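Local coordinates for NADPH-quinone reductase (Pediococcus pentosaceus ATCC 25745, PDB 3HA2), which probably binds FMN through its flavodoxin-like fold and probably transfers electrons from NAD(P)H to quinones, at residues T76-T79 against T80-T84; H34-V37 against A38-V42; Y64-P67 against A68-Q72. One frame throughout, in Å; residues are numbered along the deposited sequence.

Interaction 1 of 3, residues T76-T79 against T80-T84; sequences TVMT and TKFAT. With SO4 (sulfate ion), chain D.
Thr79 N-caps the short helix 80-83, and polar bonds carry most of the contact with Phe82 and Ala83. The hydroxyl Thr79 OG1 accepts from Phe82 N at 3.1 Å. A chi1 of 59° sets OG1 between the backbone N and the carbonyl carbon, facing into the helix start. The carbonyl of Thr79 serves the next turn: Ala83 N donates to Thr79 O at 2.9 Å. At the other end, Thr80 O takes two bonds, from Thr84 N and from Thr84 OG1, the hydroxyl using a lone pair in the carbonyl plane.

A sulfate, probably from the crystallisation liquor, sits at the same N-terminus. Thr80 N donates to sulfate O3 at 2.8 Å. Lys81 N donates to sulfate O4 at 3.1 Å. The helix dipole would probably favour an anion here.

Apolar contacts flank the bonds. Met78, a selenomethionine, makes a Met-aromatic contact, with SE 4.3 Å from Phe82 CE2 at the ring edge. Met78 CB meets Ala83 CB at 4.3 Å.

Met78 centres an inverse gamma turn between helices 68-77 and 80-83. Met78 O accepts from Trp63 NE1 of the second subunit. Helix 42-50 packs on Val77, Met78 and Phe82, and Phe128 of helix 123-131 also touches Met78.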
# COMPACT_ATOMS: atom_id res chain seq x y z
N THR A 76 -6.25 7.39 8.28
CA THR A 76 -7.01 8.43 8.98
C THR A 76 -8.02 7.85 9.98
O THR A 76 -8.20 8.39 11.07
CB THR A 76 -7.72 9.35 7.95
OG1 THR A 76 -6.77 9.83 6.98
CG2 THR A 76 -8.30 10.55 8.62
N VAL A 77 -8.67 6.75 9.61
CA VAL A 77 -9.66 6.12 10.48
C VAL A 77 -8.95 5.28 11.55
O VAL A 77 -9.38 5.24 12.70
CB VAL A 77 -10.67 5.23 9.66
CG1 VAL A 77 -11.55 4.36 10.58
CG2 VAL A 77 -11.54 6.09 8.78
N MSE A 78 -7.88 4.60 11.14
CA MSE A 78 -7.17 3.70 12.04
C MSE A 78 -6.08 4.48 12.77
O MSE A 78 -4.89 4.38 12.45
CB MSE A 78 -6.58 2.49 11.30
CG MSE A 78 -7.59 1.67 10.55
SE MSE A 78 -9.05 1.05 11.69
CE MSE A 78 -9.78 -0.27 10.41
N THR A 79 -6.49 5.28 13.74
CA THR A 79 -5.53 6.05 14.51
C THR A 79 -4.87 5.18 15.58
O THR A 79 -5.37 4.11 15.91
CB THR A 79 -6.20 7.26 15.20
OG1 THR A 79 -7.24 6.81 16.06
CG2 THR A 79 -6.77 8.23 14.15
N THR A 80 -3.74 5.64 16.10
CA THR A 80 -3.11 5.00 17.25
C THR A 80 -4.10 4.87 18.40
O THR A 80 -4.22 3.79 19.00
CB THR A 80 -1.89 5.81 17.69
OG1 THR A 80 -0.98 5.88 16.59
CG2 THR A 80 -1.20 5.18 18.87
N LYS A 81 -4.81 5.97 18.69
CA LYS A 81 -5.77 6.05 19.81
C LYS A 81 -6.90 5.03 19.69
O LYS A 81 -7.33 4.45 20.68
CB LYS A 81 -6.37 7.47 19.87
CG LYS A 81 -7.13 7.82 21.15
CD LYS A 81 -8.10 9.00 20.91
CE LYS A 81 -8.41 9.81 22.17
NZ LYS A 81 -8.43 9.05 23.46
N PHE A 82 -7.36 4.80 18.46
CA PHE A 82 -8.51 3.93 18.22
C PHE A 82 -8.08 2.46 18.05
O PHE A 82 -8.55 1.57 18.78
CB PHE A 82 -9.27 4.44 16.99
CG PHE A 82 -10.47 3.61 16.61
CD1 PHE A 82 -11.65 3.67 17.33
CD2 PHE A 82 -10.42 2.79 15.48
CE1 PHE A 82 -12.77 2.91 16.97
CE2 PHE A 82 -11.53 2.02 15.10
CZ PHE A 82 -12.71 2.09 15.84
N ALA A 83 -7.16 2.23 17.12
CA ALA A 83 -6.79 0.88 16.69
C ALA A 83 -5.78 0.21 17.60
O ALA A 83 -5.72 -1.02 17.65
CB ALA A 83 -6.30 0.91 15.26
N THR A 84 -4.97 1.01 18.30
CA THR A 84 -4.03 0.50 19.31
C THR A 84 -4.18 1.30 20.60
O THR A 84 -5.27 1.36 21.17
CB THR A 84 -2.57 0.47 18.76
OG1 THR A 84 -2.18 1.77 18.32
CG2 THR A 84 -2.47 -0.51 17.56
S SO4 D . -3.24 9.29 16.46
O1 SO4 D . -1.98 9.89 16.90
O2 SO4 D . -4.04 10.33 15.79
O3 SO4 D . -2.96 8.24 15.47
O4 SO4 D . -3.97 8.75 17.62

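Interaction 2 of 3, residues H34-V37 against A38-V42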
# COMPACT_ATOMS: atom_id res chain seq x y z
N HIS A 34 -20.80 -1.10 2.36
CA HIS A 34 -20.39 0.26 2.70
C HIS A 34 -19.39 0.83 1.70
O HIS A 34 -18.17 0.65 1.87
CB HIS A 34 -19.82 0.34 4.11
CG HIS A 34 -19.54 1.75 4.56
ND1 HIS A 34 -20.53 2.69 4.72
CD2 HIS A 34 -18.37 2.37 4.84
CE1 HIS A 34 -19.99 3.83 5.11
NE2 HIS A 34 -18.68 3.67 5.20
N PRO A 35 -19.89 1.51 0.66
CA PRO A 35 -18.95 2.19 -0.24
C PRO A 35 -18.10 3.24 0.46
O PRO A 35 -18.60 4.03 1.27
CB PRO A 35 -19.87 2.84 -1.28
CG PRO A 35 -21.13 2.04 -1.22
CD PRO A 35 -21.28 1.68 0.23
N LEU A 36 -16.81 3.22 0.17
CA LEU A 36 -15.89 4.22 0.65
C LEU A 36 -15.97 5.44 -0.26
O LEU A 36 -15.72 5.36 -1.48
CB LEU A 36 -14.48 3.62 0.70
CG LEU A 36 -13.29 4.41 1.20
CD1 LEU A 36 -13.58 5.06 2.55
CD2 LEU A 36 -12.09 3.46 1.31
N VAL A 37 -16.38 6.57 0.30
CA VAL A 37 -16.49 7.81 -0.47
C VAL A 37 -15.31 8.73 -0.18
O VAL A 37 -14.70 8.65 0.89
CB VAL A 37 -17.82 8.52 -0.24
CG1 VAL A 37 -18.98 7.64 -0.71
CG2 VAL A 37 -18.00 8.92 1.25
N ALA A 38 -14.99 9.60 -1.14
CA ALA A 38 -13.81 10.44 -1.05
C ALA A 38 -13.86 11.33 0.19
O ALA A 38 -12.82 11.64 0.77
CB ALA A 38 -13.64 11.28 -2.32
N ASP A 39 -15.07 11.69 0.62
CA ASP A 39 -15.23 12.56 1.78
C ASP A 39 -15.75 11.81 3.02
O ASP A 39 -16.60 12.32 3.75
CB ASP A 39 -16.09 13.77 1.43
CG ASP A 39 -17.51 13.38 1.01
OD1 ASP A 39 -17.72 12.24 0.54
OD2 ASP A 39 -18.41 14.23 1.14
N PHE A 40 -15.23 10.60 3.26
CA PHE A 40 -15.64 9.83 4.44
C PHE A 40 -15.39 10.58 5.75
O PHE A 40 -14.51 11.46 5.83
CB PHE A 40 -14.97 8.45 4.50
CG PHE A 40 -13.47 8.50 4.64
CD1 PHE A 40 -12.88 8.57 5.90
CD2 PHE A 40 -12.65 8.42 3.52
CE1 PHE A 40 -11.50 8.61 6.04
CE2 PHE A 40 -11.25 8.44 3.66
CZ PHE A 40 -10.68 8.53 4.92
N ASN A 41 -16.17 10.23 6.76
CA ASN A 41 -16.09 10.89 8.07
C ASN A 41 -15.51 9.90 9.05
O ASN A 41 -16.05 8.80 9.19
CB ASN A 41 -17.49 11.29 8.51
CG ASN A 41 -17.49 12.00 9.83
OD1 ASN A 41 -17.36 13.24 9.88
ND2 ASN A 41 -17.63 11.25 10.91
N VAL A 42 -14.44 10.27 9.75
CA VAL A 42 -13.73 9.31 10.61
C VAL A 42 -14.63 8.72 11.69
O VAL A 42 -14.65 7.50 11.88
CB VAL A 42 -12.44 9.94 11.24
CG1 VAL A 42 -11.84 9.02 12.33
CG2 VAL A 42 -11.41 10.19 10.14
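Leu36 CG lies anti to its own backbone N (chi1 -178°), while Phe40 CG stands between its N and its carbonyl carbon (chi1 64°). These torsions lay the two side chains alongside each other, pointing the same way. Leu36 CD1 reaches Phe40 CD2 at 3.6 Å, approaching the ring obliquely. The backbone between them folds as a type I beta turn from Val37 to Phe40. Its closing bond, Phe40 N to Val37 O, is weak at 3.1 Å, with an N-H...O angle of 133°. The same carbonyl oxygen meets the ring edge in its plane, with Val37 O 3.3 Å from Phe40 CD2. Val37 CG2 rests 3.4 Å from Asp39 OD1.

The turn follows strand 31-35, outermost in the sheet of this chain, and leads to helix 42-50, where Asn41 takes the N-cap position. Phe40 also makes an edge-to-face contact with Trp73 of helix 68-77, and Leu36 packs on the same tryptophan.

The chemistry is thus divided. One weak backbone bond closes the turn, and apolar contacts of Leu36 and Phe40 join it to helix 68-77. Asp39 is exposed, and its carboxylate meets Val37 at an apolar methyl, not through a hydrogen bond.

Interaction 3 of 3, residues Y64-P67 against A68-Q72; sequences YSAP and ALLKQ
Pro67 O is gripped by two backbone N-H groups of the following helix. Lys71 N donates to Pro67 O at 3.2 Å, with an N-H...O angle of 159°. Leu70 N adds a weak bond to Pro67 O at 3.1 Å, bent to 120°. This is the first turn of helix 68-77 in the flavodoxin-like fold, and Pro67 holds the N-cap position. As a proline it has no hydroxyl or amide side chain to cap the helix, so its contribution to these bonds is its carbonyl. Within the helix, Gln72 N continues the pattern with a 2.8 Å bond to Ala68 O.

The apolar contact runs beside the polar one. With chi1 at -178°, the Leu70 side chain extends away from its own N and back toward Ala66. Its CD2 branch then meets the Ala66 methyl. Phe59 of strand 54-60 and Phe125 of helix 123-131 both pack on this pair, and Pro67 lies against Phe59 and Pro60, so the helix start is seated on the central parallel sheet.

Lys71 NZ forms a salt bridge with Asp75 and donates to the carbonyls of Tyr62 and Ala66 of the second subunit, while the Ala66 carbonyl in turn receives Lys71 NZ of that subunit. With three oxygen partners, NZ would probably favour its charged state. At the loop-helix junction, Ala66 CB and Leu70 CD2 are 3.8 Å apart.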
# COMPACT_ATOMS: atom_id res chain seq x y z
N TYR A 64 -0.08 -3.75 -7.34
CA TYR A 64 0.21 -4.74 -6.31
C TYR A 64 -0.23 -4.32 -4.90
O TYR A 64 0.23 -4.90 -3.92
CB TYR A 64 1.70 -5.13 -6.35
CG TYR A 64 2.14 -5.45 -7.75
CD1 TYR A 64 1.83 -6.68 -8.33
CD2 TYR A 64 2.84 -4.52 -8.51
CE1 TYR A 64 2.22 -6.99 -9.60
CE2 TYR A 64 3.22 -4.80 -9.81
CZ TYR A 64 2.92 -6.05 -10.34
OH TYR A 64 3.29 -6.34 -11.63
N SER A 65 -1.11 -3.32 -4.80
CA SER A 65 -1.60 -2.87 -3.49
C SER A 65 -2.99 -2.27 -3.59
O SER A 65 -3.55 -2.15 -4.67
CB SER A 65 -0.61 -1.87 -2.85
OG SER A 65 -0.21 -0.89 -3.77
N ALA A 66 -3.56 -1.89 -2.44
CA ALA A 66 -4.86 -1.24 -2.40
C ALA A 66 -4.85 0.14 -3.06
O ALA A 66 -3.81 0.81 -3.07
CB ALA A 66 -5.31 -1.12 -0.94
N PRO A 67 -6.00 0.59 -3.62
CA PRO A 67 -6.15 1.94 -4.15
C PRO A 67 -5.90 2.99 -3.06
O PRO A 67 -6.04 2.73 -1.86
CB PRO A 67 -7.63 2.01 -4.57
CG PRO A 67 -8.05 0.59 -4.70
CD PRO A 67 -7.23 -0.21 -3.77
N ALA A 68 -5.52 4.18 -3.50
CA ALA A 68 -5.16 5.25 -2.57
C ALA A 68 -6.29 5.63 -1.59
O ALA A 68 -6.01 5.96 -0.44
CB ALA A 68 -4.72 6.46 -3.36
N LEU A 69 -7.55 5.60 -2.04
CA LEU A 69 -8.65 5.96 -1.12
C LEU A 69 -8.73 4.99 0.05
O LEU A 69 -8.98 5.41 1.17
CB LEU A 69 -10.01 6.08 -1.82
CG LEU A 69 -11.11 6.73 -0.91
CD1 LEU A 69 -10.70 8.10 -0.36
CD2 LEU A 69 -12.46 6.86 -1.59
N LEU A 70 -8.49 3.70 -0.19
CA LEU A 70 -8.47 2.76 0.94
C LEU A 70 -7.28 3.03 1.88
O LEU A 70 -7.41 2.96 3.10
CB LEU A 70 -8.49 1.29 0.50
CG LEU A 70 -8.52 0.27 1.66
CD1 LEU A 70 -9.75 0.44 2.57
CD2 LEU A 70 -8.44 -1.16 1.14
N LYS A 71 -6.12 3.36 1.30
CA LYS A 71 -4.95 3.65 2.11
C LYS A 71 -5.22 4.91 2.94
O LYS A 71 -4.84 4.97 4.11
CB LYS A 71 -3.71 3.86 1.23
CG LYS A 71 -2.43 3.99 2.03
CD LYS A 71 -2.11 2.64 2.69
CE LYS A 71 -1.74 2.79 4.16
NZ LYS A 71 -0.56 3.67 4.43
N GLN A 72 -5.89 5.89 2.34
CA GLN A 72 -6.27 7.10 3.09
C GLN A 72 -7.18 6.77 4.28
O GLN A 72 -7.02 7.32 5.36
CB GLN A 72 -6.92 8.15 2.20
CG GLN A 72 -7.10 9.53 2.89
CD GLN A 72 -5.76 10.17 3.22
OE1 GLN A 72 -5.21 9.99 4.30
NE2 GLN A 72 -5.20 10.88 2.25

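How the interactions relate
Helix 68-77 joins the three sites. Interaction 3 begins it, and interaction 1 takes over at its end, their centres about 17 Å apart. Interaction 2 lies against it and touches both. Toward the helix start, Leu69 CD2 packs 3.6 Å from Leu36 O, and Leu36 CD2 lies 3.7 Å from Leu70 CA. Toward its end, Val77 CG2 meets Phe40 CE1 at 3.7 Å, and Thr76 CG2 meets Val42 CG2 at 3.5 Å. Interactions 1 and 3 both reach the second subunit, whereas no other chain of the assembly touches interaction 2. The sulfate lies at interaction 1, and no flavin is among the atoms described.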